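Local atomic coordinates of resiniferatoxin-binding, phosphotriesterase-related protein (Rhodobacter sphaeroides 2.4.1, PDB entry 3K2G), a protein that binds two zinc ions in a TIM-barrel fold of the phosphotriesterase family and probably acts as a phosphoric diester hydrolase. Residues Pro51-Leu56 / Arg70-Val75. Residues are numbered along the deposited sequence; the frame is centred on the assembly and turned at random.
Sequences PERQYL and RQDPFV
Arg53 reaches across to Asp72 and shows how a salt bridge can rest on a single carboxylate oxygen. Arg53 NH2 meets Asp72 OD2 at 2.6 Å in a nearly straight bond (173°), with the oxygen in the guanidinium plane and offering its anti lone pair, the one turned from OD1. The guanidinium and carboxylate planes stand 46° apart, and the pairing is one-sided: OD2 alone faces the arginine, while Asn46 ND2 holds OD1. Arg53 NH1 adds just a weak, bent bond to Asp72 OD2 at 3.4 Å. A water bridges the two groups, accepting from Arg53 NH1 at 3.0 Å and donating to Asp72 OD2 at 2.7 Å. The arginine chain runs straight at chi2 and bends at chi3 (61°), which brings the guanidinium to Asp72; Glu50 pairs with NH1. Val75 brings CG2 obliquely to within 3.6 Å of Arg53 NH2, and its other methyl, CG1, packs on Leu56 CB at 4.1 Å, giving the charged pair an apolar flank. This is a water-bridged salt bridge to a buried aspartate within the long excursion ahead of strand 81-82, joining residues 53-56 to the turn carrying Phe74 of the dithiol ligand pocket in this TIM-barrel protein.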
loop_
_atom_site.group_PDB
_atom_site.type_symbol
_atom_site.label_atom_id
_atom_site.label_comp_id
_atom_site.label_asym_id
_atom_site.label_seq_id
_atom_site.Cartn_x
_atom_site.Cartn_y
_atom_site.Cartn_z
ATOM N N PRO B 51 -19.320 -26.010 -26.545
ATOM C CA PRO B 51 -20.579 -26.752 -26.666
ATOM C C PRO B 51 -20.998 -27.430 -25.365
ATOM O O PRO B 51 -22.180 -27.679 -25.141
ATOM C CB PRO B 51 -20.278 -27.763 -27.772
ATOM C CG PRO B 51 -19.263 -27.046 -28.615
ATOM C CD PRO B 51 -18.356 -26.454 -27.566
ATOM N N GLU B 52 -20.023 -27.724 -24.512
ATOM C CA GLU B 52 -20.299 -28.378 -23.237
ATOM C C GLU B 52 -21.142 -27.486 -22.320
ATOM O O GLU B 52 -21.893 -27.978 -21.479
ATOM C CB GLU B 52 -18.983 -28.747 -22.543
ATOM C CG GLU B 52 -18.687 -27.931 -21.296
ATOM C CD GLU B 52 -17.305 -28.190 -20.735
ATOM O OE1 GLU B 52 -16.528 -28.927 -21.379
ATOM O OE2 GLU B 52 -16.997 -27.647 -19.654
ATOM N N ARG B 53 -21.008 -26.174 -22.487
ATOM C CA ARG B 53 -21.761 -25.218 -21.680
ATOM C C ARG B 53 -23.037 -24.772 -22.385
ATOM O O ARG B 53 -23.684 -23.816 -21.964
ATOM C CB ARG B 53 -20.901 -23.992 -21.363
ATOM C CG ARG B 53 -19.723 -24.268 -20.439
ATOM C CD ARG B 53 -18.976 -22.984 -20.128
ATOM N NE ARG B 53 -19.826 -22.013 -19.446
ATOM C CZ ARG B 53 -19.964 -20.746 -19.826
ATOM N NH1 ARG B 53 -19.309 -20.292 -20.888
ATOM N NH2 ARG B 53 -20.749 -19.932 -19.136
ATOM N N GLN B 54 -23.396 -25.476 -23.455
ATOM C CA GLN B 54 -24.594 -25.159 -24.229
ATOM C C GLN B 54 -25.853 -25.240 -23.368
ATOM O O GLN B 54 -26.773 -24.431 -23.507
ATOM C CB GLN B 54 -24.733 -26.138 -25.400
ATOM C CG GLN B 54 -25.409 -25.563 -26.629
ATOM C CD GLN B 54 -24.497 -24.624 -27.393
ATOM O OE1 GLN B 54 -24.016 -23.629 -26.849
ATOM N NE2 GLN B 54 -24.248 -24.940 -28.663
ATOM N N TYR B 55 -25.893 -26.223 -22.476
ATOM C CA TYR B 55 -27.050 -26.416 -21.616
ATOM C C TYR B 55 -27.363 -25.189 -20.751
ATOM O O TYR B 55 -28.525 -24.907 -20.461
ATOM C CB TYR B 55 -26.840 -27.652 -20.733
ATOM C CG TYR B 55 -25.829 -27.476 -19.619
ATOM C CD1 TYR B 55 -26.242 -27.363 -18.293
ATOM C CD2 TYR B 55 -24.462 -27.411 -19.890
ATOM C CE1 TYR B 55 -25.325 -27.189 -17.263
ATOM C CE2 TYR B 55 -23.532 -27.235 -18.862
ATOM C CZ TYR B 55 -23.972 -27.124 -17.551
ATOM O OH TYR B 55 -23.063 -26.939 -16.528
ATOM N N LEU B 56 -26.329 -24.456 -20.355
ATOM C CA LEU B 56 -26.505 -23.270 -19.517
ATOM C C LEU B 56 -27.168 -22.115 -20.260
ATOM O O LEU B 56 -27.802 -21.247 -19.652
ATOM C CB LEU B 56 -25.151 -22.816 -18.972
ATOM C CG LEU B 56 -24.489 -23.793 -18.006
ATOM C CD1 LEU B 56 -23.054 -23.374 -17.749
ATOM C CD2 LEU B 56 -25.289 -23.838 -16.707
ATOM N N ARG B 70 -23.151 -17.781 -11.801
ATOM C CA ARG B 70 -22.389 -16.718 -11.154
ATOM C C ARG B 70 -21.042 -16.450 -11.847
ATOM O O ARG B 70 -20.465 -15.370 -11.694
ATOM C CB ARG B 70 -22.153 -17.047 -9.668
ATOM C CG ARG B 70 -23.421 -17.017 -8.804
ATOM C CD ARG B 70 -23.086 -17.081 -7.314
ATOM N NE ARG B 70 -22.534 -18.369 -6.890
ATOM C CZ ARG B 70 -23.262 -19.404 -6.475
ATOM N NH1 ARG B 70 -24.586 -19.318 -6.423
ATOM N NH2 ARG B 70 -22.666 -20.531 -6.103
ATOM N N GLN B 71 -20.537 -17.419 -12.607
ATOM C CA GLN B 71 -19.256 -17.234 -13.294
ATOM C C GLN B 71 -19.435 -16.665 -14.706
ATOM O O GLN B 71 -18.456 -16.349 -15.380
ATOM C CB GLN B 71 -18.487 -18.561 -13.399
ATOM C CG GLN B 71 -18.466 -19.409 -12.135
ATOM C CD GLN B 71 -18.093 -18.622 -10.898
ATOM O OE1 GLN B 71 -17.105 -17.894 -10.886
ATOM N NE2 GLN B 71 -18.880 -18.778 -9.844
ATOM N N ASP B 72 -20.685 -16.547 -15.143
ATOM C CA ASP B 72 -21.007 -16.034 -16.477
ATOM C C ASP B 72 -22.529 -15.825 -16.571
ATOM O O ASP B 72 -23.239 -16.576 -17.247
ATOM C CB ASP B 72 -20.504 -17.038 -17.533
ATOM C CG ASP B 72 -20.756 -16.577 -18.965
ATOM O OD1 ASP B 72 -20.856 -15.356 -19.202
ATOM O OD2 ASP B 72 -20.833 -17.446 -19.858
ATOM N N PRO B 73 -23.044 -14.789 -15.881
ATOM C CA PRO B 73 -24.469 -14.429 -15.836
ATOM C C PRO B 73 -25.145 -14.302 -17.197
ATOM O O PRO B 73 -26.292 -14.710 -17.368
ATOM C CB PRO B 73 -24.468 -13.094 -15.089
ATOM C CG PRO B 73 -23.303 -13.220 -14.177
ATOM C CD PRO B 73 -22.252 -13.840 -15.080
ATOM N N PHE B 74 -24.433 -13.736 -18.159
ATOM C CA PHE B 74 -24.993 -13.530 -19.488
ATOM C C PHE B 74 -25.061 -14.753 -20.385
ATOM O O PHE B 74 -25.412 -14.639 -21.558
ATOM C CB PHE B 74 -24.231 -12.420 -20.207
ATOM C CG PHE B 74 -24.385 -11.073 -19.567
ATOM C CD1 PHE B 74 -25.641 -10.608 -19.188
ATOM C CD2 PHE B 74 -23.283 -10.252 -19.382
ATOM C CE1 PHE B 74 -25.794 -9.343 -18.630
ATOM C CE2 PHE B 74 -23.425 -8.985 -18.825
ATOM C CZ PHE B 74 -24.684 -8.528 -18.452
ATOM N N VAL B 75 -24.730 -15.920 -19.846
ATOM C CA VAL B 75 -24.781 -17.144 -20.637
ATOM C C VAL B 75 -26.212 -17.669 -20.720
ATOM O O VAL B 75 -26.576 -18.337 -21.687
ATOM C CB VAL B 75 -23.908 -18.265 -20.021
ATOM C CG1 VAL B 75 -24.566 -18.809 -18.768
ATOM C CG2 VAL B 75 -23.705 -19.381 -21.029
HETATM O O HOH W 1 -20.713 -18.174 -22.493
#